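Local coordinates for alkylhydroperoxidase AhpD core: uncharacterized peroxidase-related protein (Ralstonia eutropha, PDB 2PRR), which is uncharacterised but probably acts as a peroxidase-related oxidoreductase of the AhpD-like carboxymuconolactone decarboxylase family, at residues D22-R27 and D50-F55. Numbering follows the deposited sequence.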
loop_
_atom_site.group_PDB
_atom_site.type_symbol
_atom_site.label_atom_id
_atom_site.label_comp_id
_atom_site.label_asym_id
_atom_site.label_seq_id
_atom_site.Cartn_x
_atom_site.Cartn_y
_atom_site.Cartn_z
ATOM N N ASP D 22 45.393 5.014 8.626
ATOM C CA ASP D 22 45.959 3.684 8.881
ATOM C C ASP D 22 45.007 2.715 9.586
ATOM O O ASP D 22 45.094 1.502 9.360
ATOM C CB ASP D 22 47.270 3.808 9.687
ATOM C CG ASP D 22 48.302 4.715 9.007
ATOM O OD1 ASP D 22 48.345 4.741 7.748
ATOM O OD2 ASP D 22 49.063 5.398 9.737
ATOM N N ASP D 23 44.137 3.243 10.457
ATOM C CA ASP D 23 43.148 2.407 11.178
ATOM C C ASP D 23 42.155 1.755 10.203
ATOM O O ASP D 23 41.868 0.558 10.304
ATOM C CB ASP D 23 42.420 3.170 12.312
ATOM C CG ASP D 23 41.672 4.425 11.841
ATOM O OD1 ASP D 23 42.063 5.037 10.831
ATOM O OD2 ASP D 23 40.696 4.824 12.522
ATOM N N ILE D 24 41.674 2.567 9.259
ATOM C CA ILE D 24 40.782 2.147 8.182
ATOM C C ILE D 24 41.545 1.209 7.253
ATOM O O ILE D 24 41.057 0.123 6.945
ATOM C CB ILE D 24 40.262 3.370 7.380
ATOM C CG1 ILE D 24 39.326 4.200 8.272
ATOM C CG2 ILE D 24 39.593 2.922 6.076
ATOM C CD1 ILE D 24 38.844 5.464 7.637
ATOM N N ARG D 25 42.738 1.617 6.810
ATOM C CA ARG D 25 43.560 0.747 5.964
ATOM C C ARG D 25 43.775 -0.635 6.594
ATOM O O ARG D 25 43.760 -1.647 5.887
ATOM C CB ARG D 25 44.928 1.354 5.693
ATOM C CG ARG D 25 44.964 2.601 4.823
ATOM C CD ARG D 25 46.405 2.976 4.390
ATOM N NE ARG D 25 47.014 1.914 3.567
ATOM C CZ ARG D 25 47.765 0.893 4.011
ATOM N NH1 ARG D 25 48.078 0.742 5.303
ATOM N NH2 ARG D 25 48.212 -0.003 3.136
ATOM N N GLN D 26 43.972 -0.674 7.915
ATOM C CA GLN D 26 44.226 -1.938 8.632
ATOM C C GLN D 26 42.969 -2.826 8.703
ATOM O O GLN D 26 43.064 -4.052 8.625
ATOM C CB GLN D 26 44.819 -1.663 10.039
ATOM C CG GLN D 26 45.142 -2.916 10.887
ATOM N N ARG D 27 41.796 -2.217 8.850
ATOM C CA ARG D 27 40.552 -2.985 8.882
ATOM C C ARG D 27 40.311 -3.605 7.503
ATOM O O ARG D 27 39.916 -4.772 7.403
ATOM C CB ARG D 27 39.375 -2.110 9.287
ATOM C CG ARG D 27 38.047 -2.851 9.296
ATOM C CD ARG D 27 36.905 -1.892 9.477
ATOM N NE ARG D 27 36.712 -1.497 10.862
ATOM C CZ ARG D 27 36.003 -2.190 11.748
ATOM N NH1 ARG D 27 35.442 -3.360 11.430
ATOM N NH2 ARG D 27 35.863 -1.707 12.974
ATOM N N ASP D 50 34.906 9.032 8.906
ATOM C CA ASP D 50 34.219 9.065 10.190
ATOM C C ASP D 50 32.956 8.221 10.235
ATOM O O ASP D 50 32.616 7.682 11.282
ATOM C CB ASP D 50 33.883 10.509 10.597
ATOM C CG ASP D 50 35.121 11.301 11.044
ATOM O OD1 ASP D 50 36.178 10.682 11.350
ATOM O OD2 ASP D 50 35.019 12.550 11.101
ATOM N N GLU D 51 32.266 8.105 9.108
ATOM C CA GLU D 51 31.032 7.307 9.032
ATOM C C GLU D 51 31.445 5.834 8.921
ATOM O O GLU D 51 30.857 4.941 9.516
ATOM C CB GLU D 51 30.188 7.785 7.856
ATOM C CG GLU D 51 29.964 9.282 7.894
ATOM C CD GLU D 51 29.191 9.817 6.714
ATOM O OE1 GLU D 51 28.395 9.060 6.121
ATOM O OE2 GLU D 51 29.398 11.007 6.381
ATOM N N PHE D 52 32.481 5.593 8.150
ATOM C CA PHE D 52 33.086 4.276 8.052
ATOM C C PHE D 52 33.404 3.727 9.451
ATOM O O PHE D 52 33.054 2.596 9.779
ATOM C CB PHE D 52 34.388 4.411 7.240
ATOM C CG PHE D 52 35.166 3.155 7.111
ATOM C CD1 PHE D 52 35.976 2.717 8.145
ATOM C CD2 PHE D 52 35.143 2.435 5.940
ATOM C CE1 PHE D 52 36.698 1.577 8.031
ATOM C CE2 PHE D 52 35.879 1.283 5.829
ATOM C CZ PHE D 52 36.663 0.857 6.888
ATOM N N ARG D 53 34.065 4.525 10.280
ATOM C CA ARG D 53 34.449 4.042 11.613
ATOM C C ARG D 53 33.225 3.739 12.463
ATOM O O ARG D 53 33.172 2.720 13.165
ATOM C CB ARG D 53 35.373 5.040 12.332
ATOM C CG ARG D 53 36.753 5.205 11.684
ATOM C CD ARG D 53 37.655 6.151 12.465
ATOM N NE ARG D 53 38.879 6.518 11.724
ATOM C CZ ARG D 53 39.089 7.685 11.109
ATOM N NH1 ARG D 53 38.162 8.647 11.075
ATOM N NH2 ARG D 53 40.241 7.876 10.484
ATOM N N ALA D 54 32.237 4.623 12.395
ATOM C CA ALA D 54 31.026 4.468 13.186
ATOM C C ALA D 54 30.147 3.307 12.686
ATOM O O ALA D 54 29.450 2.651 13.474
ATOM C CB ALA D 54 30.246 5.784 13.200
ATOM N N PHE D 55 30.166 3.068 11.381
ATOM C CA PHE D 55 29.395 1.986 10.768
ATOM C C PHE D 55 29.955 0.650 11.227
ATOM O O PHE D 55 29.235 -0.183 11.782
ATOM C CB PHE D 55 29.489 2.098 9.229
ATOM C CG PHE D 55 28.648 1.095 8.461
ATOM C CD1 PHE D 55 29.149 -0.150 8.130
ATOM C CD2 PHE D 55 27.364 1.426 8.038
ATOM C CE1 PHE D 55 28.393 -1.051 7.428
ATOM C CE2 PHE D 55 26.605 0.537 7.329
ATOM C CZ PHE D 55 27.111 -0.701 7.018
HETATM O O HOH W 1 35.370 1.489 13.508
#
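Ile24 lies over one face of the Phe52 ring and also over one face of the Arg53 guanidinium. Ile24 CG2 makes a CH-pi contact, 3.9 Å from the Phe52 ring centroid and offset toward the rim. The other branch packs on the same ring, with Ile24 CG1 3.7 Å from Phe52 CD1. At the end of that CG1 branch, Ile24 CD1 reaches over the guanidinium, 4.0 Å from Arg53 NH2.

Carboxylates meet that guanidinium at its edge. Asp23 comes from helix 22-35, and the carboxylate and guanidinium planes are 23° apart, nearly coplanar. Arg53 NE donates to the syn lone pair of Asp23 OD2 at 2.6 Å, with this oxygen slightly out of the guanidinium plane. A weak second bond runs from Arg53 NH2 to Asp23 OD1 at 3.4 Å. On the remaining nitrogen, Arg53 NH1 is 2.9 Å from Asp50 OD1, one turn back on its own helix. This three-residue salt-bridge network probably limits rotation of the guanidinium.

The contact is a helix-helix crossing in an all-helical chain, consistent with the AhpD-like fold. Segment 50-55 lies in the carboxymuconolactone decarboxylase family region. The segment axes are 10.9 Å apart and cross at 50°. Phe42 of helix 40-45 packs against Phe52 and Arg27.

Arg27 passes alongside Phe52, with Arg27 CD 3.8 Å from Phe52 CE1. The bend at chi3 (-80°) turns its guanidinium steeply against the ring. Arg27 NH1 forms a salt bridge with Asp60. A water links the helices further, donating to Arg53 O and weakly accepting from Arg27 NH2.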